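Local coordinates for SWD1-like protein (Myceliophthora thermophila, PDB 6E29), which probably serves as a WD-repeat subunit of the COMPASS histone H3 methyltransferase complex, this chain being the beta-propeller domain of that subunit, at residues 39-44 and 71-76; 64-69 and 90-95; 81-86 and 114-119; 121-126 and 133-138. All blocks are in the same frame, centred on the assembly; numbering follows the deposited sequence.

Interaction 1 (39-44 and 71-76); sequences FLASGR and TSLSWS
Ala41, with Leu73 and Trp75, fills the seam between two adjacent blades of a WD-repeat beta-propeller. Strand 39-44 is the second strand of one four-stranded blade and 71-75 belongs to the first strand of the next. Their axes approach to 7.8 Å with N-to-C directions 158° apart, a separation that places the strands in separate sheets packed through side chains. The methyl of Ala41 meets both large side chains of the facing strand. Its CB lies 3.7 Å from Trp75 CZ2, approaching the indole obliquely, and 3.9 Å from Leu73 CD1. Trp75 CG stands anti to its own carbonyl carbon (chi1 -71°), which sends the six-membered ring across the seam, where Ala41 N lies in the ring plane at its edge. Farther along that rim, Trp75 CH2 reaches Phe39 CB at 3.9 Å, whereas the phenyl ring beyond leads away from the strand. The polar end of the indole is satisfied within the earlier blade, because NE1 is hydrogen-bonded to the carbonyl oxygen of Arg32. This bond probably fixes the rotation of the ring and complements the apolar touches. Leu82 of the later blade also packs against both Ala41 and Trp75, so the methyl sits in buried surroundings. Toward Gly43 one leucine branch makes the contact between these strands: Leu73 CD1 lies 3.6 Å from Ala41 O and 3.9 Å from Gly43 N.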
loop_
_atom_site.group_PDB
_atom_site.type_symbol
_atom_site.label_atom_id
_atom_site.label_comp_id
_atom_site.label_asym_id
_atom_site.label_seq_id
_atom_site.Cartn_x
_atom_site.Cartn_y
_atom_site.Cartn_z
ATOM N N PHE B 39 13.978 -12.578 -2.119
ATOM C CA PHE B 39 14.218 -11.848 -0.884
ATOM C C PHE B 39 12.908 -11.276 -0.343
ATOM O O PHE B 39 11.990 -10.923 -1.093
ATOM C CB PHE B 39 15.232 -10.677 -1.073
ATOM C CG PHE B 39 16.623 -11.105 -1.294
ATOM C CD1 PHE B 39 17.425 -11.423 -0.222
ATOM C CD2 PHE B 39 17.146 -11.207 -2.581
ATOM C CE1 PHE B 39 18.751 -11.826 -0.430
ATOM C CE2 PHE B 39 18.483 -11.635 -2.786
ATOM C CZ PHE B 39 19.254 -11.933 -1.717
ATOM N N LEU B 40 12.846 -11.166 0.982
ATOM C CA LEU B 40 11.682 -10.619 1.666
ATOM C C LEU B 40 12.164 -9.558 2.626
ATOM O O LEU B 40 13.140 -9.767 3.355
ATOM C CB LEU B 40 10.916 -11.700 2.422
ATOM C CG LEU B 40 9.796 -11.170 3.315
ATOM C CD1 LEU B 40 8.581 -10.795 2.458
ATOM C CD2 LEU B 40 9.458 -12.233 4.352
ATOM N N ALA B 41 11.538 -8.387 2.582
ATOM C CA ALA B 41 11.854 -7.365 3.542
ATOM C C ALA B 41 10.818 -7.359 4.647
ATOM O O ALA B 41 9.631 -7.573 4.397
ATOM C CB ALA B 41 11.886 -5.991 2.873
ATOM N N SER B 42 11.274 -7.124 5.852
ATOM C CA SER B 42 10.428 -7.035 7.032
ATOM C C SER B 42 10.731 -5.724 7.753
ATOM O O SER B 42 11.889 -5.325 7.869
ATOM C CB SER B 42 10.677 -8.261 7.951
ATOM O OG SER B 42 9.898 -8.188 9.113
ATOM N N GLY B 43 9.702 -5.030 8.231
ATOM C CA GLY B 43 9.900 -3.836 9.044
ATOM C C GLY B 43 9.363 -4.168 10.420
ATOM O O GLY B 43 8.456 -5.008 10.550
ATOM N N ARG B 44 9.946 -3.546 11.449
ATOM C CA ARG B 44 9.679 -3.907 12.838
ATOM C C ARG B 44 9.176 -2.709 13.619
ATOM O O ARG B 44 9.324 -1.549 13.209
ATOM C CB ARG B 44 10.935 -4.491 13.526
ATOM C CG ARG B 44 11.823 -5.231 12.527
ATOM C CD ARG B 44 12.883 -6.105 13.108
ATOM N NE ARG B 44 13.459 -5.622 14.334
ATOM C CZ ARG B 44 14.534 -6.171 14.911
ATOM N NH1 ARG B 44 15.147 -7.203 14.333
ATOM N NH2 ARG B 44 14.999 -5.679 16.052
ATOM N N THR B 71 5.963 1.451 8.518
ATOM C CA THR B 71 4.629 1.437 7.946
ATOM C C THR B 71 4.564 0.992 6.494
ATOM O O THR B 71 3.489 0.571 6.061
ATOM C CB THR B 71 4.000 2.833 8.034
ATOM O OG1 THR B 71 4.929 3.772 7.486
ATOM C CG2 THR B 71 3.722 3.215 9.520
ATOM N N SER B 72 5.658 1.063 5.725
ATOM C CA SER B 72 5.616 0.550 4.359
ATOM C C SER B 72 7.007 0.259 3.840
ATOM O O SER B 72 8.021 0.745 4.369
ATOM C CB SER B 72 4.900 1.502 3.381
ATOM O OG SER B 72 5.707 2.641 3.085
ATOM N N LEU B 73 7.023 -0.616 2.837
ATOM C CA LEU B 73 8.231 -1.055 2.152
ATOM C C LEU B 73 7.921 -1.166 0.683
ATOM O O LEU B 73 6.897 -1.739 0.322
ATOM C CB LEU B 73 8.692 -2.453 2.621
ATOM C CG LEU B 73 8.984 -2.578 4.092
ATOM C CD1 LEU B 73 8.882 -4.083 4.508
ATOM C CD2 LEU B 73 10.407 -2.018 4.402
ATOM N N SER B 74 8.835 -0.680 -0.150
ATOM C CA SER B 74 8.641 -0.622 -1.587
ATOM C C SER B 74 9.975 -0.872 -2.265
ATOM O O SER B 74 10.943 -0.148 -2.004
ATOM C CB SER B 74 8.092 0.770 -1.967
ATOM O OG SER B 74 8.030 0.959 -3.361
ATOM N N TRP B 75 10.015 -1.865 -3.139
ATOM C CA TRP B 75 11.252 -2.286 -3.775
ATOM C C TRP B 75 11.382 -1.651 -5.145
ATOM O O TRP B 75 10.388 -1.447 -5.833
ATOM C CB TRP B 75 11.295 -3.790 -3.972
ATOM C CG TRP B 75 11.458 -4.657 -2.753
ATOM C CD1 TRP B 75 10.452 -5.083 -1.875
ATOM C CD2 TRP B 75 12.666 -5.298 -2.320
ATOM N NE1 TRP B 75 10.997 -5.934 -0.934
ATOM C CE2 TRP B 75 12.347 -6.079 -1.181
ATOM C CE3 TRP B 75 14.000 -5.262 -2.766
ATOM C CZ2 TRP B 75 13.312 -6.823 -0.485
ATOM C CZ3 TRP B 75 14.959 -6.030 -2.082
ATOM C CH2 TRP B 75 14.613 -6.786 -0.951
ATOM N N SER B 76 12.621 -1.403 -5.555
ATOM C CA SER B 76 12.876 -0.904 -6.901
ATOM C C SER B 76 12.680 -2.040 -7.903
ATOM O O SER B 76 12.708 -3.218 -7.541
ATOM C CB SER B 76 14.299 -0.342 -7.026
ATOM O OG SER B 76 15.278 -1.378 -6.918
#

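Interaction 2 (64-69 and 90-95)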
loop_
_atom_site.group_PDB
_atom_site.type_symbol
_atom_site.label_atom_id
_atom_site.label_comp_id
_atom_site.label_asym_id
_atom_site.label_seq_id
_atom_site.Cartn_x
_atom_site.Cartn_y
_atom_site.Cartn_z
ATOM N N ARG B 64 19.148 -0.232 10.093
ATOM C CA ARG B 64 18.664 0.552 11.227
ATOM C C ARG B 64 18.775 2.018 10.838
ATOM O O ARG B 64 19.866 2.593 10.812
ATOM C CB ARG B 64 19.437 0.180 12.504
ATOM C CG ARG B 64 19.547 -1.356 12.674
ATOM C CD ARG B 64 19.937 -1.813 14.080
ATOM N NE ARG B 64 20.645 -3.094 14.081
ATOM C CZ ARG B 64 20.242 -4.169 14.755
ATOM N NH1 ARG B 64 19.105 -4.116 15.443
ATOM N NH2 ARG B 64 20.951 -5.303 14.722
ATOM N N GLY B 65 17.638 2.614 10.481
ATOM C CA GLY B 65 17.617 4.011 10.120
ATOM C C GLY B 65 16.403 4.665 10.724
ATOM O O GLY B 65 16.364 5.882 10.911
ATOM N N HIS B 66 15.391 3.870 11.024
ATOM C CA HIS B 66 14.204 4.394 11.681
ATOM C C HIS B 66 14.240 3.967 13.143
ATOM O O HIS B 66 14.883 2.968 13.508
ATOM C CB HIS B 66 12.906 3.862 11.030
ATOM C CG HIS B 66 12.826 4.033 9.541
ATOM N ND1 HIS B 66 12.097 5.046 8.949
ATOM C CD2 HIS B 66 13.331 3.293 8.525
ATOM C CE1 HIS B 66 12.179 4.933 7.636
ATOM N NE2 HIS B 66 12.935 3.892 7.351
ATOM N N SER B 67 13.485 4.692 13.966
ATOM C CA SER B 67 13.276 4.329 15.362
ATOM C C SER B 67 11.814 4.107 15.745
ATOM O O SER B 67 11.532 3.875 16.927
ATOM C CB SER B 67 13.879 5.402 16.277
ATOM O OG SER B 67 13.129 6.613 16.135
ATOM N N LYS B 68 10.872 4.186 14.807
ATOM C CA LYS B 68 9.468 3.962 15.126
ATOM C C LYS B 68 8.937 2.935 14.140
ATOM O O LYS B 68 9.647 2.527 13.212
ATOM C CB LYS B 68 8.643 5.279 15.102
ATOM C CG LYS B 68 8.735 6.120 16.445
ATOM C CD LYS B 68 7.374 6.765 16.803
ATOM C CE LYS B 68 7.243 8.216 16.333
ATOM N NZ LYS B 68 5.840 8.573 15.903
ATOM N N ASN B 69 7.682 2.507 14.354
ATOM C CA ASN B 69 7.105 1.423 13.569
ATOM C C ASN B 69 7.257 1.669 12.079
ATOM O O ASN B 69 6.848 2.711 11.560
ATOM C CB ASN B 69 5.613 1.243 13.869
ATOM C CG ASN B 69 5.328 1.020 15.338
ATOM O OD1 ASN B 69 6.023 1.540 16.204
ATOM N ND2 ASN B 69 4.283 0.260 15.625
ATOM N N LYS B 90 9.647 9.532 8.746
ATOM C CA LYS B 90 10.805 9.449 7.874
ATOM C C LYS B 90 10.582 8.454 6.741
ATOM O O LYS B 90 9.861 7.452 6.878
ATOM C CB LYS B 90 12.048 9.041 8.677
ATOM C CG LYS B 90 12.321 9.933 9.875
ATOM C CD LYS B 90 13.446 9.365 10.787
ATOM C CE LYS B 90 14.820 9.365 10.139
ATOM N NZ LYS B 90 15.847 8.737 11.039
ATOM N N VAL B 91 11.206 8.752 5.607
ATOM C CA VAL B 91 11.303 7.849 4.461
ATOM C C VAL B 91 12.783 7.733 4.086
ATOM O O VAL B 91 13.484 8.757 3.979
ATOM C CB VAL B 91 10.479 8.364 3.263
ATOM C CG1 VAL B 91 10.692 7.495 2.051
ATOM C CG2 VAL B 91 8.989 8.391 3.593
ATOM N N ILE B 92 13.254 6.500 3.872
ATOM C CA ILE B 92 14.666 6.233 3.565
ATOM C C ILE B 92 14.746 5.334 2.338
ATOM O O ILE B 92 13.986 4.364 2.224
ATOM C CB ILE B 92 15.392 5.570 4.760
ATOM C CG1 ILE B 92 15.474 6.529 5.957
ATOM C CG2 ILE B 92 16.776 5.033 4.353
ATOM C CD1 ILE B 92 16.075 5.861 7.219
ATOM N N LEU B 93 15.671 5.644 1.437
ATOM C CA LEU B 93 15.998 4.800 0.302
ATOM C C LEU B 93 17.318 4.120 0.611
ATOM O O LEU B 93 18.363 4.789 0.706
ATOM C CB LEU B 93 16.137 5.563 -1.011
ATOM C CG LEU B 93 16.311 4.538 -2.143
ATOM C CD1 LEU B 93 15.090 3.712 -2.259
ATOM C CD2 LEU B 93 16.539 5.252 -3.436
ATOM N N TRP B 94 17.251 2.800 0.806
ATOM C CA TRP B 94 18.405 1.956 1.083
ATOM C C TRP B 94 19.003 1.460 -0.227
ATOM O O TRP B 94 18.274 1.087 -1.156
ATOM C CB TRP B 94 17.993 0.745 1.945
ATOM C CG TRP B 94 17.385 1.130 3.231
ATOM C CD1 TRP B 94 16.054 1.262 3.507
ATOM C CD2 TRP B 94 18.081 1.479 4.432
ATOM N NE1 TRP B 94 15.872 1.657 4.815
ATOM C CE2 TRP B 94 17.105 1.794 5.407
ATOM C CE3 TRP B 94 19.441 1.518 4.795
ATOM C CZ2 TRP B 94 17.443 2.155 6.719
ATOM C CZ3 TRP B 94 19.776 1.889 6.095
ATOM C CH2 TRP B 94 18.783 2.207 7.039
ATOM N N ASP B 95 20.322 1.433 -0.286
ATOM C CA ASP B 95 21.055 0.733 -1.331
ATOM C C ASP B 95 21.458 -0.638 -0.759
ATOM O O ASP B 95 22.291 -0.729 0.155
ATOM C CB ASP B 95 22.257 1.576 -1.763
ATOM C CG ASP B 95 23.058 0.964 -2.909
ATOM O OD1 ASP B 95 22.773 -0.179 -3.333
ATOM O OD2 ASP B 95 23.992 1.657 -3.377
#
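Gly65 and His66 run past strand 90-95 without pairing to it, their CA atoms 7.5 Å from Ile92 CA and 7.2 Å from Lys90 CA respectively. A single direct hydrogen bond spans this gap: Lys90 NZ donates to Gly65 O at 2.9 Å, and the C=O...N angle of 170° shows the ammonium group meeting the oxygen almost head-on. The bend of the lysine chain at chi3 (67°) brings NZ down to that carbonyl, while a long, weak ion pair links it to Glu104. The imidazole of His66 enters between Lys90 and Trp94. Ile92 CD1 sits over one of its faces in a CH-pi contact, 4.0 Å from the ring centroid and 20° off the normal. At the ring edge, CE1 lies in plane with Lys90 O at 3.5 Å. Gly65-His66 is the Gly-His pair of a WD repeat, and Trp94-Asp95 is its Trp-Asp signature. His66 NE2 and Trp94 NE1 both bond Ser84 OG on the strand between, an arrangement consistent with the His-Ser-Trp part of the WD40 hydrogen-bonded tetrad. ND1, which in the complete tetrad would bind an aspartate, is buried here with no partner in the model. Trp94 turns the edge of its indole to the loop, CH2 being 3.7 Å from Gly65 N. Gly65 CA packs closely against this edge, and the position a CB would take is already filled by Ile92 CD1 and Trp94 CH2.

Interaction 3 (81-86 and 114-119); sequences YLLSAC and AELHPW
Leu83 reaches from the second strand of one propeller blade to Ala114 and Leu116 on the first strand of the next, so this is a blade-to-blade contact in the WD-repeat fold. The axes of strands 81-86 and 114-117 pass 7.2 Å apart at 157°, too far for backbone pairing. Followed outward, the leucine begins with CB, which rests 3.8 Å from Leu116 CG and also comes close to Leu116 CD1. Its CG is set opposite the backbone nitrogen (chi1 -172°), directing the isobutyl group across the seam. There CD2 leans on Ala114 CB at 3.8 Å and on Leu116 CD2 at 4.0 Å, while the side chain also packs on Val91 of its own blade. Leu116 comes from the facing strand, its CG anti to the carbonyl carbon (chi1 -84°), and the two side chains cross at a slant. A glycine at Leu116 would probably take from Leu83 CB and CD2 their leucine partner, leaving Ala114 CB against CD2, and open a gap between the blades. Ala85 CB, 4.3 Å from Ala114 CB, continues the packing at the other end, where the CA atoms come nearer than at Leu83 and Leu116, as two small methyls permit. Polar bonds support the apolar seam, as Ser72 OG and Ser74 OG of the earlier blade bond Ala114 N and Leu116 N. The two backbones are also joined through a water, which donates one hydrogen to Leu83 O at 2.8 Å and the other to Ala114 O at 2.8 Å.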
loop_
_atom_site.group_PDB
_atom_site.type_symbol
_atom_site.label_atom_id
_atom_site.label_comp_id
_atom_site.label_asym_id
_atom_site.label_seq_id
_atom_site.Cartn_x
_atom_site.Cartn_y
_atom_site.Cartn_z
ATOM N N TYR B 81 17.276 -1.416 -4.595
ATOM C CA TYR B 81 16.898 -0.337 -3.697
ATOM C C TYR B 81 15.586 -0.661 -2.989
ATOM O O TYR B 81 14.735 -1.358 -3.527
ATOM C CB TYR B 81 16.741 1.007 -4.465
ATOM C CG TYR B 81 18.039 1.391 -5.191
ATOM C CD1 TYR B 81 19.065 1.998 -4.502
ATOM C CD2 TYR B 81 18.202 1.143 -6.556
ATOM C CE1 TYR B 81 20.263 2.354 -5.154
ATOM C CE2 TYR B 81 19.406 1.493 -7.228
ATOM C CZ TYR B 81 20.413 2.102 -6.514
ATOM O OH TYR B 81 21.588 2.450 -7.134
ATOM N N LEU B 82 15.469 -0.202 -1.746
ATOM C CA LEU B 82 14.284 -0.465 -0.933
ATOM C C LEU B 82 13.918 0.810 -0.213
ATOM O O LEU B 82 14.747 1.397 0.487
ATOM C CB LEU B 82 14.529 -1.598 0.079
ATOM C CG LEU B 82 13.398 -1.940 1.075
ATOM C CD1 LEU B 82 12.212 -2.436 0.328
ATOM C CD2 LEU B 82 13.919 -2.990 2.059
ATOM N N LEU B 83 12.672 1.235 -0.372
ATOM C CA LEU B 83 12.189 2.445 0.250
ATOM C C LEU B 83 11.358 2.056 1.471
ATOM O O LEU B 83 10.412 1.276 1.360
ATOM C CB LEU B 83 11.352 3.216 -0.760
ATOM C CG LEU B 83 10.932 4.601 -0.328
ATOM C CD1 LEU B 83 12.083 5.562 -0.511
ATOM C CD2 LEU B 83 9.707 5.013 -1.187
ATOM N N SER B 84 11.742 2.548 2.633
ATOM C CA SER B 84 11.024 2.248 3.870
ATOM C C SER B 84 10.472 3.524 4.500
ATOM O O SER B 84 11.085 4.594 4.428
ATOM C CB SER B 84 11.942 1.513 4.880
ATOM O OG SER B 84 13.163 2.258 5.123
ATOM N N ALA B 85 9.332 3.405 5.162
ATOM C CA ALA B 85 8.714 4.560 5.790
ATOM C C ALA B 85 8.299 4.185 7.202
ATOM O O ALA B 85 8.048 3.015 7.469
ATOM C CB ALA B 85 7.485 5.012 4.990
ATOM N N CYS B 86 8.192 5.167 8.105
ATOM C CA CYS B 86 7.864 4.840 9.489
ATOM C C CYS B 86 6.863 5.826 10.065
ATOM O O CYS B 86 6.587 6.874 9.489
ATOM C CB CYS B 86 9.121 4.802 10.380
ATOM S SG CYS B 86 9.904 6.387 10.688
ATOM N N ALA B 114 4.780 4.949 1.604
ATOM C CA ALA B 114 5.495 5.596 0.502
ATOM C C ALA B 114 5.810 4.560 -0.574
ATOM O O ALA B 114 6.193 3.427 -0.261
ATOM C CB ALA B 114 6.802 6.293 0.978
ATOM N N GLU B 115 5.614 4.944 -1.844
ATOM C CA GLU B 115 5.770 4.028 -2.969
ATOM C C GLU B 115 6.788 4.581 -3.941
ATOM O O GLU B 115 6.748 5.773 -4.266
ATOM C CB GLU B 115 4.481 3.811 -3.736
ATOM C CG GLU B 115 3.498 2.903 -3.012
ATOM C CD GLU B 115 3.847 1.442 -3.211
ATOM O OE1 GLU B 115 3.869 1.006 -4.378
ATOM O OE2 GLU B 115 4.132 0.740 -2.208
ATOM N N LEU B 116 7.663 3.715 -4.434
ATOM C CA LEU B 116 8.637 4.136 -5.458
ATOM C C LEU B 116 7.992 4.206 -6.840
ATOM O O LEU B 116 7.101 3.426 -7.185
ATOM C CB LEU B 116 9.820 3.167 -5.497
ATOM C CG LEU B 116 10.946 3.385 -4.503
ATOM C CD1 LEU B 116 12.004 2.237 -4.675
ATOM C CD2 LEU B 116 11.618 4.758 -4.686
ATOM N N HIS B 117 8.413 5.195 -7.626
ATOM C CA HIS B 117 7.996 5.238 -9.023
ATOM C C HIS B 117 8.383 3.913 -9.686
ATOM O O HIS B 117 9.524 3.462 -9.515
ATOM C CB HIS B 117 8.674 6.418 -9.733
ATOM C CG HIS B 117 8.157 6.675 -11.113
ATOM N ND1 HIS B 117 8.442 5.838 -12.175
ATOM C CD2 HIS B 117 7.424 7.699 -11.618
ATOM C CE1 HIS B 117 7.885 6.325 -13.272
ATOM N NE2 HIS B 117 7.261 7.454 -12.963
ATOM N N PRO B 118 7.481 3.259 -10.431
ATOM C CA PRO B 118 7.774 1.889 -10.902
ATOM C C PRO B 118 8.927 1.785 -11.874
ATOM O O PRO B 118 9.381 0.663 -12.145
ATOM C CB PRO B 118 6.474 1.465 -11.582
ATOM C CG PRO B 118 5.429 2.420 -11.030
ATOM C CD PRO B 118 6.116 3.692 -10.803
ATOM N N TRP B 119 9.393 2.895 -12.446
ATOM C CA TRP B 119 10.521 2.837 -13.370
ATOM C C TRP B 119 11.695 3.700 -12.941
ATOM O O TRP B 119 12.617 3.889 -13.731
ATOM C CB TRP B 119 10.096 3.257 -14.776
ATOM C CG TRP B 119 9.046 2.398 -15.436
ATOM C CD1 TRP B 119 7.692 2.405 -15.187
ATOM C CD2 TRP B 119 9.252 1.465 -16.500
ATOM N NE1 TRP B 119 7.053 1.529 -16.029
ATOM C CE2 TRP B 119 7.986 0.923 -16.831
ATOM C CE3 TRP B 119 10.387 1.008 -17.187
ATOM C CZ2 TRP B 119 7.817 -0.033 -17.844
ATOM C CZ3 TRP B 119 10.219 0.060 -18.205
ATOM C CH2 TRP B 119 8.939 -0.456 -18.515
HETATM O O HOH W 1 8.015 2.623 1.638
#

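Interaction 4 (121-126 and 133-138); sequences HHQFAA and PMLVDI
Phe124 holds CG between its backbone N and carbonyl carbon (chi1 71°), the crowded position, and thereby lays its ring alongside Val136. Val136 CB then lies over one face, 3.5 Å from Phe124 CZ and 26° off the normal through the ring centre. Ile138 comes in at about a right angle: its CD1 lies at the ring edge, in plane, and CG2 is 3.7 Å from Phe124 CE2. These residues belong to a beta hairpin, strands 123-128 and 134-137, the middle two strands of a propeller blade. Phe124 and Val136 form a hydrogen-bonded antiparallel pair, with Val136 N to Phe124 O at 2.8 Å and Phe124 N to Val136 O at 3.1 Å. Ala126 and Met134 repeat this pattern. At the end near the corner of the chain, Ile138 N reaches His122 O at 2.8 Å from 42° above the carbonyl plane. On the face bearing Ala125, Gln123 extends obliquely across Leu135, its OE1 being 3.3 Å from Leu135 CD1 and hydrogen-bonded to Tyr181 OH of the following blade. An alanine in place of Gln123 would probably leave that hydroxyl without its mate and uncover Leu135 CD1. The same CD1 lies 3.2 Å from Phe124 O, a tight fit. His122 NE2 is tied to Tyr102 OH of the preceding blade.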
loop_
_atom_site.group_PDB
_atom_site.type_symbol
_atom_site.label_atom_id
_atom_site.label_comp_id
_atom_site.label_asym_id
_atom_site.label_seq_id
_atom_site.Cartn_x
_atom_site.Cartn_y
_atom_site.Cartn_z
ATOM N N HIS B 121 13.857 4.702 -9.338
ATOM C CA HIS B 121 13.943 4.691 -7.879
ATOM C C HIS B 121 14.251 6.064 -7.279
ATOM O O HIS B 121 14.284 6.185 -6.053
ATOM C CB HIS B 121 14.973 3.667 -7.399
ATOM C CG HIS B 121 16.340 3.893 -7.949
ATOM N ND1 HIS B 121 16.766 3.320 -9.126
ATOM C CD2 HIS B 121 17.377 4.632 -7.494
ATOM C CE1 HIS B 121 18.010 3.694 -9.370
ATOM N NE2 HIS B 121 18.405 4.493 -8.396
ATOM N N HIS B 122 14.394 7.112 -8.093
ATOM C CA HIS B 122 14.663 8.468 -7.627
ATOM C C HIS B 122 13.406 9.331 -7.479
ATOM O O HIS B 122 13.532 10.559 -7.358
ATOM C CB HIS B 122 15.639 9.171 -8.574
ATOM C CG HIS B 122 17.024 8.600 -8.546
ATOM N ND1 HIS B 122 17.586 7.970 -9.634
ATOM C CD2 HIS B 122 17.941 8.526 -7.548
ATOM C CE1 HIS B 122 18.804 7.560 -9.318
ATOM N NE2 HIS B 122 19.044 7.886 -8.059
ATOM N N GLN B 123 12.206 8.740 -7.512
ATOM C CA GLN B 123 11.001 9.492 -7.205
ATOM C C GLN B 123 10.075 8.599 -6.407
ATOM O O GLN B 123 9.967 7.409 -6.695
ATOM C CB GLN B 123 10.297 9.964 -8.458
ATOM C CG GLN B 123 9.172 10.913 -8.151
ATOM C CD GLN B 123 8.228 11.100 -9.289
ATOM O OE1 GLN B 123 7.239 10.378 -9.420
ATOM N NE2 GLN B 123 8.463 12.134 -10.066
ATOM N N PHE B 124 9.431 9.162 -5.387
ATOM C CA PHE B 124 8.422 8.421 -4.654
ATOM C C PHE B 124 7.253 9.332 -4.308
ATOM O O PHE B 124 7.338 10.576 -4.396
ATOM C CB PHE B 124 8.980 7.748 -3.362
ATOM C CG PHE B 124 9.315 8.709 -2.250
ATOM C CD1 PHE B 124 8.363 9.103 -1.326
ATOM C CD2 PHE B 124 10.628 9.179 -2.105
ATOM C CE1 PHE B 124 8.706 10.003 -0.299
ATOM C CE2 PHE B 124 10.960 10.092 -1.092
ATOM C CZ PHE B 124 9.995 10.506 -0.189
ATOM N N ALA B 125 6.151 8.689 -3.968
ATOM C CA ALA B 125 4.947 9.352 -3.479
ATOM C C ALA B 125 4.587 8.841 -2.094
ATOM O O ALA B 125 4.631 7.626 -1.826
ATOM C CB ALA B 125 3.766 9.152 -4.425
ATOM N N ALA B 126 4.183 9.754 -1.215
ATOM C CA ALA B 126 3.840 9.345 0.150
ATOM C C ALA B 126 2.500 9.934 0.591
ATOM O O ALA B 126 2.113 11.029 0.182
ATOM C CB ALA B 126 4.951 9.754 1.112
ATOM N N PRO B 133 -0.480 14.903 0.907
ATOM C CA PRO B 133 0.343 13.871 0.249
ATOM C C PRO B 133 1.435 14.520 -0.575
ATOM O O PRO B 133 1.291 15.651 -1.011
ATOM C CB PRO B 133 -0.650 13.142 -0.657
ATOM C CG PRO B 133 -1.692 14.189 -0.984
ATOM C CD PRO B 133 -1.806 15.012 0.290
ATOM N N MET B 134 2.543 13.798 -0.770
ATOM C CA MET B 134 3.726 14.420 -1.366
ATOM C C MET B 134 4.340 13.552 -2.460
ATOM O O MET B 134 4.381 12.327 -2.351
ATOM C CB MET B 134 4.815 14.703 -0.303
ATOM C CG MET B 134 4.388 15.577 0.857
ATOM S SD MET B 134 4.103 17.291 0.366
ATOM C CE MET B 134 5.735 17.746 -0.127
ATOM N N LEU B 135 4.797 14.208 -3.526
ATOM C CA LEU B 135 5.650 13.610 -4.542
ATOM C C LEU B 135 7.061 14.162 -4.338
ATOM O O LEU B 135 7.276 15.383 -4.384
ATOM C CB LEU B 135 5.116 13.929 -5.936
ATOM C CG LEU B 135 5.768 13.189 -7.099
ATOM C CD1 LEU B 135 5.651 11.743 -6.832
ATOM C CD2 LEU B 135 5.060 13.503 -8.414
ATOM N N VAL B 136 8.028 13.291 -4.087
ATOM C CA VAL B 136 9.379 13.757 -3.764
ATOM C C VAL B 136 10.364 13.261 -4.813
ATOM O O VAL B 136 10.400 12.069 -5.122
ATOM C CB VAL B 136 9.822 13.314 -2.353
ATOM C CG1 VAL B 136 11.244 13.830 -2.063
ATOM C CG2 VAL B 136 8.850 13.829 -1.290
ATOM N N ASP B 137 11.192 14.164 -5.328
ATOM C CA ASP B 137 12.307 13.779 -6.193
ATOM C C ASP B 137 13.561 13.609 -5.347
ATOM O O ASP B 137 14.054 14.588 -4.760
ATOM C CB ASP B 137 12.489 14.848 -7.276
ATOM C CG ASP B 137 13.745 14.664 -8.121
ATOM O OD1 ASP B 137 14.495 13.673 -7.981
ATOM O OD2 ASP B 137 13.996 15.577 -8.957
ATOM N N ILE B 138 14.120 12.385 -5.332
ATOM C CA ILE B 138 15.325 12.156 -4.554
ATOM C C ILE B 138 16.504 11.818 -5.463
ATOM O O ILE B 138 17.426 11.107 -5.047
ATOM C CB ILE B 138 15.083 11.064 -3.501
ATOM C CG1 ILE B 138 14.626 9.770 -4.182
ATOM C CG2 ILE B 138 14.042 11.554 -2.477
ATOM C CD1 ILE B 138 14.277 8.648 -3.224
#

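The four contacts cover three consecutive blades; interactions 1, 2 and 3 are buried, interaction 4 partly so. Interactions 1 and 3 are seams of one design: the second strand of a blade faces the first strand of the next through small and branched apolar side chains. They meet where strands 70-75 and 81-86 pair, Ser74 O accepting from Leu83 N. Interaction 2 ties the loop connecting two blades to the third strand of the later one, with a lysine and a histidine; interaction 4 is a hairpin within one blade, built on backbone bonds. Both lie farther from the chain's centre. Ser84 couples interactions 2 and 3, and strand pairing through Glu115 N and Ala125 O couples interactions 3 and 4.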